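Local coordinates for aluminum resistance protein (Clostridium novyi, PDB 3I16), which binds pyridoxal 5'-phosphate and probably acts as a carbon-sulfur lyase of the methionine gamma-lyase family, with a likely part in aluminum resistance, at residues G222-T227 with Q292-A297; P298-E303 with S387-S392; E197-I202 with T231-D236. All blocks are in the same frame, centred on the assembly; numbering follows the deposited sequence.

Interaction 1 (G222-T227 with Q292-A297); sequences GEFMDT and QGLFLA. With EDO (1,2-ethanediol), chain M.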
loop_
_atom_site.group_PDB
_atom_site.type_symbol
_atom_site.label_atom_id
_atom_site.label_comp_id
_atom_site.label_asym_id
_atom_site.label_seq_id
_atom_site.Cartn_x
_atom_site.Cartn_y
_atom_site.Cartn_z
ATOM N N GLY B 222 14.239 7.046 -24.391
ATOM C CA GLY B 222 15.666 7.017 -24.690
ATOM C C GLY B 222 16.565 6.619 -23.552
ATOM O O GLY B 222 17.762 6.432 -23.764
ATOM N N GLU B 223 15.996 6.455 -22.347
ATOM C CA GLU B 223 16.813 6.152 -21.181
ATOM C C GLU B 223 17.524 4.816 -21.347
ATOM O O GLU B 223 16.924 3.824 -21.769
ATOM C CB GLU B 223 15.991 6.136 -19.885
ATOM C CG GLU B 223 15.206 7.401 -19.599
ATOM C CD GLU B 223 13.809 7.441 -20.188
ATOM O OE1 GLU B 223 13.430 6.536 -20.967
ATOM O OE2 GLU B 223 13.102 8.428 -19.902
ATOM N N PHE B 224 18.825 4.827 -21.077
ATOM C CA PHE B 224 19.692 3.647 -21.173
ATOM C C PHE B 224 19.899 3.032 -22.587
ATOM O O PHE B 224 20.392 1.912 -22.719
ATOM C CB PHE B 224 19.271 2.610 -20.139
ATOM C CG PHE B 224 19.171 3.184 -18.740
ATOM C CD1 PHE B 224 20.285 3.708 -18.122
ATOM C CD2 PHE B 224 17.967 3.224 -18.078
ATOM C CE1 PHE B 224 20.197 4.253 -16.849
ATOM C CE2 PHE B 224 17.870 3.777 -16.807
ATOM C CZ PHE B 224 18.988 4.286 -16.192
HETATM N N MSE B 225 19.602 3.796 -23.632
HETATM C CA MSE B 225 19.869 3.348 -25.000
HETATM C C MSE B 225 21.352 3.487 -25.331
HETATM O O MSE B 225 21.868 2.800 -26.230
HETATM C CB MSE B 225 19.058 4.149 -26.010
HETATM C CG MSE B 225 17.566 3.978 -25.935
HETATM SE SE MSE B 225 16.927 2.199 -26.393
HETATM C CE MSE B 225 17.077 1.384 -24.657
ATOM N N ASP B 226 22.026 4.389 -24.625
ATOM C CA ASP B 226 23.428 4.650 -24.855
ATOM C C ASP B 226 24.040 4.752 -23.472
ATOM O O ASP B 226 23.322 4.719 -22.474
ATOM C CB ASP B 226 23.588 5.961 -25.657
ATOM C CG ASP B 226 24.999 6.184 -26.164
ATOM O OD1 ASP B 226 25.507 5.346 -26.919
ATOM O OD2 ASP B 226 25.612 7.188 -25.784
ATOM N N THR B 227 25.364 4.837 -23.410
ATOM C CA THR B 227 26.064 4.979 -22.151
ATOM C C THR B 227 25.972 6.431 -21.667
ATOM O O THR B 227 26.233 6.702 -20.489
ATOM C CB THR B 227 27.540 4.569 -22.253
ATOM O OG1 THR B 227 28.168 5.352 -23.263
ATOM C CG2 THR B 227 27.666 3.103 -22.622
ATOM N N GLN B 292 13.851 0.201 -7.019
ATOM C CA GLN B 292 14.061 -1.107 -7.629
ATOM C C GLN B 292 13.919 -1.072 -9.159
ATOM O O GLN B 292 14.690 -1.715 -9.874
ATOM C CB GLN B 292 13.160 -2.171 -7.012
ATOM C CG GLN B 292 13.669 -3.572 -7.332
ATOM C CD GLN B 292 12.927 -4.681 -6.654
ATOM O OE1 GLN B 292 11.953 -4.458 -5.936
ATOM N NE2 GLN B 292 13.399 -5.916 -6.873
ATOM N N GLY B 293 12.950 -0.290 -9.640
ATOM C CA GLY B 293 12.723 -0.106 -11.063
ATOM C C GLY B 293 13.900 0.547 -11.765
ATOM O O GLY B 293 14.295 0.120 -12.847
ATOM N N LEU B 294 14.476 1.579 -11.157
ATOM C CA LEU B 294 15.668 2.225 -11.746
ATOM C C LEU B 294 16.807 1.221 -11.883
ATOM O O LEU B 294 17.539 1.198 -12.893
ATOM C CB LEU B 294 16.151 3.390 -10.869
ATOM C CG LEU B 294 17.485 4.055 -11.240
ATOM C CD1 LEU B 294 17.408 4.629 -12.641
ATOM C CD2 LEU B 294 17.845 5.121 -10.221
ATOM N N PHE B 295 16.958 0.386 -10.871
ATOM C CA PHE B 295 18.041 -0.599 -10.854
ATOM C C PHE B 295 17.885 -1.634 -11.957
ATOM O O PHE B 295 18.881 -2.107 -12.513
ATOM C CB PHE B 295 18.125 -1.270 -9.483
ATOM C CG PHE B 295 19.348 -2.094 -9.312
ATOM C CD1 PHE B 295 20.567 -1.484 -9.055
ATOM C CD2 PHE B 295 19.297 -3.477 -9.433
ATOM C CE1 PHE B 295 21.711 -2.226 -8.920
ATOM C CE2 PHE B 295 20.450 -4.235 -9.275
ATOM C CZ PHE B 295 21.657 -3.603 -9.024
ATOM N N LEU B 296 16.643 -1.994 -12.261
ATOM C CA LEU B 296 16.337 -2.942 -13.354
ATOM C C LEU B 296 16.286 -2.288 -14.715
ATOM O O LEU B 296 16.341 -2.987 -15.723
ATOM C CB LEU B 296 14.982 -3.613 -13.130
ATOM C CG LEU B 296 14.927 -4.620 -11.972
ATOM C CD1 LEU B 296 13.512 -4.908 -11.617
ATOM C CD2 LEU B 296 15.694 -5.899 -12.327
ATOM N N ALA B 297 16.218 -0.954 -14.757
ATOM C CA ALA B 297 15.978 -0.253 -16.032
ATOM C C ALA B 297 17.019 -0.485 -17.134
ATOM O O ALA B 297 16.649 -0.628 -18.289
ATOM C CB ALA B 297 15.736 1.274 -15.803
HETATM C C1 EDO M . 8.394 -4.817 -5.516
HETATM O O1 EDO M . 8.123 -5.306 -4.186
HETATM C C2 EDO M . 8.950 -3.398 -5.511
HETATM O O2 EDO M . 10.094 -3.309 -4.657
#
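Phe-224 of the loop 222-227 faces Ala-297 of a helix, with their CA atoms 7.4 Å apart, and the loop makes a type II beta turn from Gly-222 to Met-225 that Met-225 N closes onto Gly-222 O at 3.2 Å. Phe-224 is the one loop residue that touches 292-297. Its CG lies anti to the carbonyl carbon, chi1 -52°, and this aims the ring at the helix. CE2 comes closest, 3.4 Å from CB of Ala-297, and the methyl group lies oblique to the ring. CZ, the far corner of the same ring, meets CD1 of Leu-294 at 3.9 Å. That methyl sits at the ring edge, near its plane. The two side chains cross at about a right angle, and CD1 is the leucine atom that touches the ring. No hydrogen bond crosses between the segments. At the far end of the helical segment, Gln-292 OE1 accepts a bond of 2.5 Å from O2 of an ethanediol, probably from the crystallisation liquor. Gln-292 NE2 bonds to Gly-249 O of the second subunit. The contact is buried. The loop joins strands 214-218 and 237-241 of the mixed sheet, and its phenyl group packs against helix 287-318. Val-48 of helix 17-54 touches both Phe-224 and Leu-294. Val-85 of helix 73-86 touches Phe-224 and Val-81 touches Leu-294.

Interaction 2 (P298-E303 with S387-S392); sequences PHISME and SSIELS. With EDO (1,2-ethanediol), chain L.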
loop_
_atom_site.group_PDB
_atom_site.type_symbol
_atom_site.label_atom_id
_atom_site.label_comp_id
_atom_site.label_asym_id
_atom_site.label_seq_id
_atom_site.Cartn_x
_atom_site.Cartn_y
_atom_site.Cartn_z
ATOM N N PRO B 298 18.318 -0.459 -16.798
ATOM C CA PRO B 298 19.294 -0.695 -17.858
ATOM C C PRO B 298 19.055 -2.027 -18.593
ATOM O O PRO B 298 19.168 -2.084 -19.816
ATOM C CB PRO B 298 20.622 -0.712 -17.092
ATOM C CG PRO B 298 20.373 0.254 -15.950
ATOM C CD PRO B 298 18.950 0.063 -15.562
ATOM N N HIS B 299 18.703 -3.065 -17.833
ATOM C CA HIS B 299 18.411 -4.392 -18.352
ATOM C C HIS B 299 17.082 -4.461 -19.105
ATOM O O HIS B 299 17.039 -4.852 -20.280
ATOM C CB HIS B 299 18.415 -5.410 -17.190
ATOM C CG HIS B 299 18.190 -6.823 -17.625
ATOM N ND1 HIS B 299 19.220 -7.677 -17.952
ATOM C CD2 HIS B 299 17.044 -7.523 -17.809
ATOM C CE1 HIS B 299 18.717 -8.845 -18.308
ATOM N NE2 HIS B 299 17.397 -8.778 -18.226
ATOM N N ILE B 300 16.000 -4.068 -18.440
ATOM C CA ILE B 300 14.652 -4.156 -19.027
ATOM C C ILE B 300 14.599 -3.296 -20.280
ATOM O O ILE B 300 13.935 -3.658 -21.231
ATOM C CB ILE B 300 13.519 -3.740 -18.026
ATOM C CG1 ILE B 300 13.478 -4.635 -16.769
ATOM C CG2 ILE B 300 12.126 -3.764 -18.692
ATOM C CD1 ILE B 300 13.097 -6.069 -16.998
ATOM N N SER B 301 15.230 -2.120 -20.243
ATOM C CA SER B 301 15.280 -1.235 -21.433
ATOM C C SER B 301 15.841 -1.991 -22.656
ATOM O O SER B 301 15.311 -1.875 -23.752
ATOM C CB SER B 301 16.119 0.032 -21.164
ATOM O OG SER B 301 15.491 0.898 -20.212
HETATM N N MSE B 302 16.895 -2.783 -22.455
HETATM C CA MSE B 302 17.461 -3.556 -23.562
HETATM C C MSE B 302 16.633 -4.796 -23.978
HETATM O O MSE B 302 16.734 -5.260 -25.136
HETATM C CB MSE B 302 18.898 -3.917 -23.255
HETATM C CG MSE B 302 19.806 -2.706 -23.202
HETATM SE SE MSE B 302 19.671 -1.651 -24.884
HETATM C CE MSE B 302 21.331 -0.676 -24.665
ATOM N N GLU B 303 15.862 -5.355 -23.055
ATOM C CA GLU B 303 14.950 -6.435 -23.404
ATOM C C GLU B 303 13.951 -5.883 -24.418
ATOM O O GLU B 303 13.684 -6.510 -25.432
ATOM C CB GLU B 303 14.200 -6.962 -22.171
ATOM C CG GLU B 303 15.056 -7.679 -21.149
ATOM C CD GLU B 303 15.756 -8.917 -21.720
ATOM O OE1 GLU B 303 15.096 -9.755 -22.378
ATOM O OE2 GLU B 303 16.961 -9.061 -21.479
ATOM N N SER B 387 1.575 1.427 -19.392
ATOM C CA SER B 387 3.021 1.330 -19.429
ATOM C C SER B 387 3.455 0.942 -20.842
ATOM O O SER B 387 2.928 -0.007 -21.409
ATOM C CB SER B 387 3.517 0.271 -18.450
ATOM O OG SER B 387 4.882 -0.037 -18.708
ATOM N N SER B 388 4.403 1.671 -21.406
ATOM C CA SER B 388 4.904 1.332 -22.745
ATOM C C SER B 388 6.284 0.679 -22.728
ATOM O O SER B 388 6.882 0.483 -23.786
ATOM C CB SER B 388 4.847 2.537 -23.662
ATOM O OG SER B 388 5.383 3.667 -23.027
ATOM N N ILE B 389 6.782 0.363 -21.531
ATOM C CA ILE B 389 7.974 -0.465 -21.387
ATOM C C ILE B 389 7.485 -1.932 -21.344
ATOM O O ILE B 389 8.281 -2.853 -21.499
ATOM C CB ILE B 389 8.857 -0.091 -20.161
ATOM C CG1 ILE B 389 10.222 -0.796 -20.237
ATOM C CG2 ILE B 389 8.153 -0.390 -18.855
ATOM C CD1 ILE B 389 11.027 -0.527 -21.527
ATOM N N GLU B 390 6.187 -2.142 -21.122
ATOM C CA GLU B 390 5.570 -3.468 -21.263
ATOM C C GLU B 390 5.134 -3.552 -22.711
ATOM O O GLU B 390 4.849 -2.512 -23.303
ATOM C CB GLU B 390 4.349 -3.660 -20.354
ATOM C CG GLU B 390 4.716 -3.610 -18.868
ATOM C CD GLU B 390 3.576 -3.937 -17.958
ATOM O OE1 GLU B 390 3.008 -5.046 -18.090
ATOM O OE2 GLU B 390 3.274 -3.117 -17.044
ATOM N N LEU B 391 5.110 -4.765 -23.276
ATOM C CA LEU B 391 4.745 -4.956 -24.671
ATOM C C LEU B 391 3.447 -4.235 -24.966
ATOM O O LEU B 391 2.437 -4.462 -24.304
ATOM C CB LEU B 391 4.597 -6.444 -25.029
ATOM C CG LEU B 391 4.316 -6.731 -26.518
ATOM C CD1 LEU B 391 5.462 -6.253 -27.423
ATOM C CD2 LEU B 391 4.019 -8.223 -26.792
ATOM N N SER B 392 3.482 -3.380 -25.980
ATOM C CA SER B 392 2.341 -2.560 -26.351
ATOM C C SER B 392 2.503 -2.120 -27.803
ATOM O O SER B 392 3.593 -2.235 -28.384
ATOM C CB SER B 392 2.302 -1.332 -25.434
ATOM O OG SER B 392 3.573 -0.691 -25.439
HETATM C C1 EDO L . 17.311 -11.702 -24.036
HETATM O O1 EDO L . 16.360 -11.827 -22.970
HETATM C C2 EDO L . 18.709 -11.425 -23.501
HETATM O O2 EDO L . 18.871 -10.074 -23.027
#
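Ile-300 and Ile-389 make a small, buried, apolar contact between the long helix 287-318 and the loop that leads into strand 392-396. It buries 96 Å² in all, and no hydrogen bond crosses it. The two side chains cross at about a right angle, and the one close pair is CG2 of Ile-300 with CG1 of Ile-389, at 3.8 Å. Ile-389 reaches the helix with its longer branch. With chi1 at -168°, CG1 is anti to the backbone N and extends toward the helix, while CG2 takes the crowded position between N and the carbonyl carbon. CD1 ends 4.3 Å from CA of Ser-301 and so lies against the helix backbone. The Ser-301 hydroxyl bonds to Ala-297 O, one turn back. In the loop, Glu-390 N makes a weak bond to Ser-387 OG, 3.5 Å long. The end of the Glu-303 side chain leads away from the loop; its carboxylate binds an ethanediol, probably from the crystallisation liquor, and OE1 also takes Phe-411 N. His-299 NE2 is hydrogen-bonded to NE2 of His-299 of the second subunit. Ser-388 OG bonds to Tyr-221 and Lys-244, both in the cofactor pocket. The side chain of Ile-389 is about 11 Å from the bound pyridoxal phosphate. The contact joins a helix that contributes to the subunit interface to a loop bordering the cofactor site, consistent with the fold-type I architecture of the aminotransferase clan.

Interaction 3 (E197-I202 with T231-D236); sequences EDIKSI and TDVGAD. With EDO (1,2-ethanediol), chain N.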
loop_
_atom_site.group_PDB
_atom_site.type_symbol
_atom_site.label_atom_id
_atom_site.label_comp_id
_atom_site.label_asym_id
_atom_site.label_seq_id
_atom_site.Cartn_x
_atom_site.Cartn_y
_atom_site.Cartn_z
ATOM N N GLU B 197 24.654 12.123 -30.129
ATOM C CA GLU B 197 25.526 13.017 -30.913
ATOM C C GLU B 197 24.735 14.120 -31.617
ATOM O O GLU B 197 25.233 15.240 -31.756
ATOM C CB GLU B 197 26.398 12.257 -31.930
ATOM C CG GLU B 197 25.620 11.653 -33.102
ATOM C CD GLU B 197 26.498 11.028 -34.172
ATOM O OE1 GLU B 197 27.645 10.638 -33.872
ATOM O OE2 GLU B 197 26.017 10.920 -35.327
ATOM N N ASP B 198 23.516 13.804 -32.068
ATOM C CA ASP B 198 22.641 14.802 -32.708
ATOM C C ASP B 198 22.190 15.809 -31.658
ATOM O O ASP B 198 22.081 16.992 -31.928
ATOM C CB ASP B 198 21.388 14.164 -33.324
ATOM C CG ASP B 198 21.700 13.092 -34.403
ATOM O OD1 ASP B 198 22.567 13.308 -35.258
ATOM O OD2 ASP B 198 21.034 12.031 -34.398
ATOM N N ILE B 199 21.907 15.327 -30.452
ATOM C CA ILE B 199 21.488 16.198 -29.370
ATOM C C ILE B 199 22.633 17.136 -29.006
ATOM O O ILE B 199 22.414 18.334 -28.839
ATOM C CB ILE B 199 20.992 15.406 -28.146
ATOM C CG1 ILE B 199 19.663 14.718 -28.497
ATOM C CG2 ILE B 199 20.822 16.355 -26.940
ATOM C CD1 ILE B 199 19.166 13.654 -27.502
ATOM N N LYS B 200 23.854 16.600 -28.928
ATOM C CA LYS B 200 25.027 17.413 -28.663
ATOM C C LYS B 200 25.182 18.499 -29.735
ATOM O O LYS B 200 25.448 19.646 -29.416
ATOM C CB LYS B 200 26.308 16.571 -28.645
ATOM C CG LYS B 200 27.575 17.380 -28.276
ATOM C CD LYS B 200 28.818 16.516 -28.271
ATOM C CE LYS B 200 30.024 17.253 -27.645
ATOM N NZ LYS B 200 30.310 18.569 -28.252
ATOM N N SER B 201 25.023 18.145 -31.000
ATOM C CA SER B 201 25.202 19.143 -32.055
ATOM C C SER B 201 24.190 20.290 -31.905
ATOM O O SER B 201 24.538 21.421 -32.141
ATOM C CB SER B 201 25.146 18.511 -33.456
ATOM O OG SER B 201 23.817 18.174 -33.770
ATOM N N ILE B 202 22.956 20.000 -31.482
ATOM C CA ILE B 202 21.955 21.052 -31.252
ATOM C C ILE B 202 22.358 21.926 -30.050
ATOM O O ILE B 202 22.368 23.166 -30.128
ATOM C CB ILE B 202 20.520 20.485 -31.027
ATOM C CG1 ILE B 202 19.990 19.771 -32.290
ATOM C CG2 ILE B 202 19.584 21.603 -30.591
ATOM C CD1 ILE B 202 18.701 18.927 -32.044
ATOM N N THR B 231 21.961 14.886 -20.720
ATOM C CA THR B 231 22.591 15.714 -19.702
ATOM C C THR B 231 24.129 15.573 -19.722
ATOM O O THR B 231 24.826 16.399 -19.149
ATOM C CB THR B 231 22.028 15.361 -18.305
ATOM O OG1 THR B 231 22.024 13.934 -18.158
ATOM C CG2 THR B 231 20.581 15.869 -18.158
ATOM N N ASP B 232 24.647 14.528 -20.363
ATOM C CA ASP B 232 26.079 14.323 -20.508
ATOM C C ASP B 232 26.593 15.091 -21.727
ATOM O O ASP B 232 27.802 15.179 -21.913
ATOM C CB ASP B 232 26.416 12.824 -20.651
ATOM C CG ASP B 232 26.064 12.026 -19.424
ATOM O OD1 ASP B 232 26.527 12.418 -18.339
ATOM O OD2 ASP B 232 25.315 11.020 -19.529
ATOM N N VAL B 233 25.701 15.624 -22.571
ATOM C CA VAL B 233 26.143 16.403 -23.739
ATOM C C VAL B 233 25.603 17.844 -23.740
ATOM O O VAL B 233 25.410 18.449 -24.807
ATOM C CB VAL B 233 25.900 15.654 -25.099
ATOM C CG1 VAL B 233 26.782 14.393 -25.152
ATOM C CG2 VAL B 233 24.437 15.302 -25.328
ATOM N N GLY B 234 25.358 18.378 -22.540
ATOM C CA GLY B 234 24.981 19.784 -22.368
ATOM C C GLY B 234 23.523 20.164 -22.128
ATOM O O GLY B 234 23.224 21.345 -22.058
ATOM N N ALA B 235 22.619 19.201 -21.998
ATOM C CA ALA B 235 21.220 19.506 -21.731
ATOM C C ALA B 235 21.137 20.116 -20.340
ATOM O O ALA B 235 21.758 19.609 -19.413
ATOM C CB ALA B 235 20.357 18.229 -21.799
ATOM N N ASP B 236 20.372 21.194 -20.194
ATOM C CA ASP B 236 20.175 21.828 -18.900
ATOM C C ASP B 236 19.100 21.113 -18.105
ATOM O O ASP B 236 19.059 21.189 -16.875
ATOM C CB ASP B 236 19.754 23.296 -19.101
ATOM C CG ASP B 236 20.826 24.113 -19.807
ATOM O OD1 ASP B 236 21.856 24.395 -19.184
ATOM O OD2 ASP B 236 20.647 24.480 -20.979
HETATM C C1 EDO N . 18.392 11.388 -36.512
HETATM O O1 EDO N . 18.388 11.341 -37.940
HETATM C C2 EDO N . 19.173 10.190 -35.997
HETATM O O2 EDO N . 20.536 10.256 -36.418
#
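Val-233 lies across the base of the Lys-200 side chain, at about a right angle. CB of Val-233 lies 3.7 Å from CB of Lys-200 and 4.0 Å from its CG. The lysine therefore uses the root of its chain here. Its CG is anti to the backbone N, chi1 -176°, and the extended chain carries the amino group away from the valine until it bends at chi4. NZ then forms a salt bridge with Asp-204, farther along the same helix. The CG2 methyl of Val-233 reaches inward over the helix backbone, 3.9 Å from Lys-200 N. It also meets CG2 of Ile-199 at 4.1 Å, and these two side chains likewise cross nearly at right angles. Ile-199 is buried, whereas Lys-200 is exposed. Within the helix, Ser-201 OG donates to Asp-198 O at 2.8 Å, tilted 29° from the carbonyl plane. Ile-202 N bonds to that oxygen from the same face, so it holds two donors. The contact thus joins helix 196-209 to the loop before strand 237-241 through apolar contacts, with no hydrogen bond across it. Val-233 spans the boundary between interior and surface: the aliphatic part of a lysine covers it on the outer side, while the lysine charge is paired within the helix.

Interactions 1 and 2 are neighbours, with centres 9 Å apart. Both use helix 287-318, on consecutive turns, and both touch the second subunit. They also meet directly: CE of Met-302 packs 3.4 Å from Phe-224 O. Interaction 3 lies farther out, its centre 18 Å from interaction 1 and 24 Å from interaction 2, and no other chain touches its segments. Along the chain, interactions 3 and 1 alternate, and interaction 2 follows both. Segments 222-227 and 231-236 belong to one loop between strands 214-218 and 237-241. That loop is thus held by helix 196-209 toward one end and by helix 287-318 toward the other.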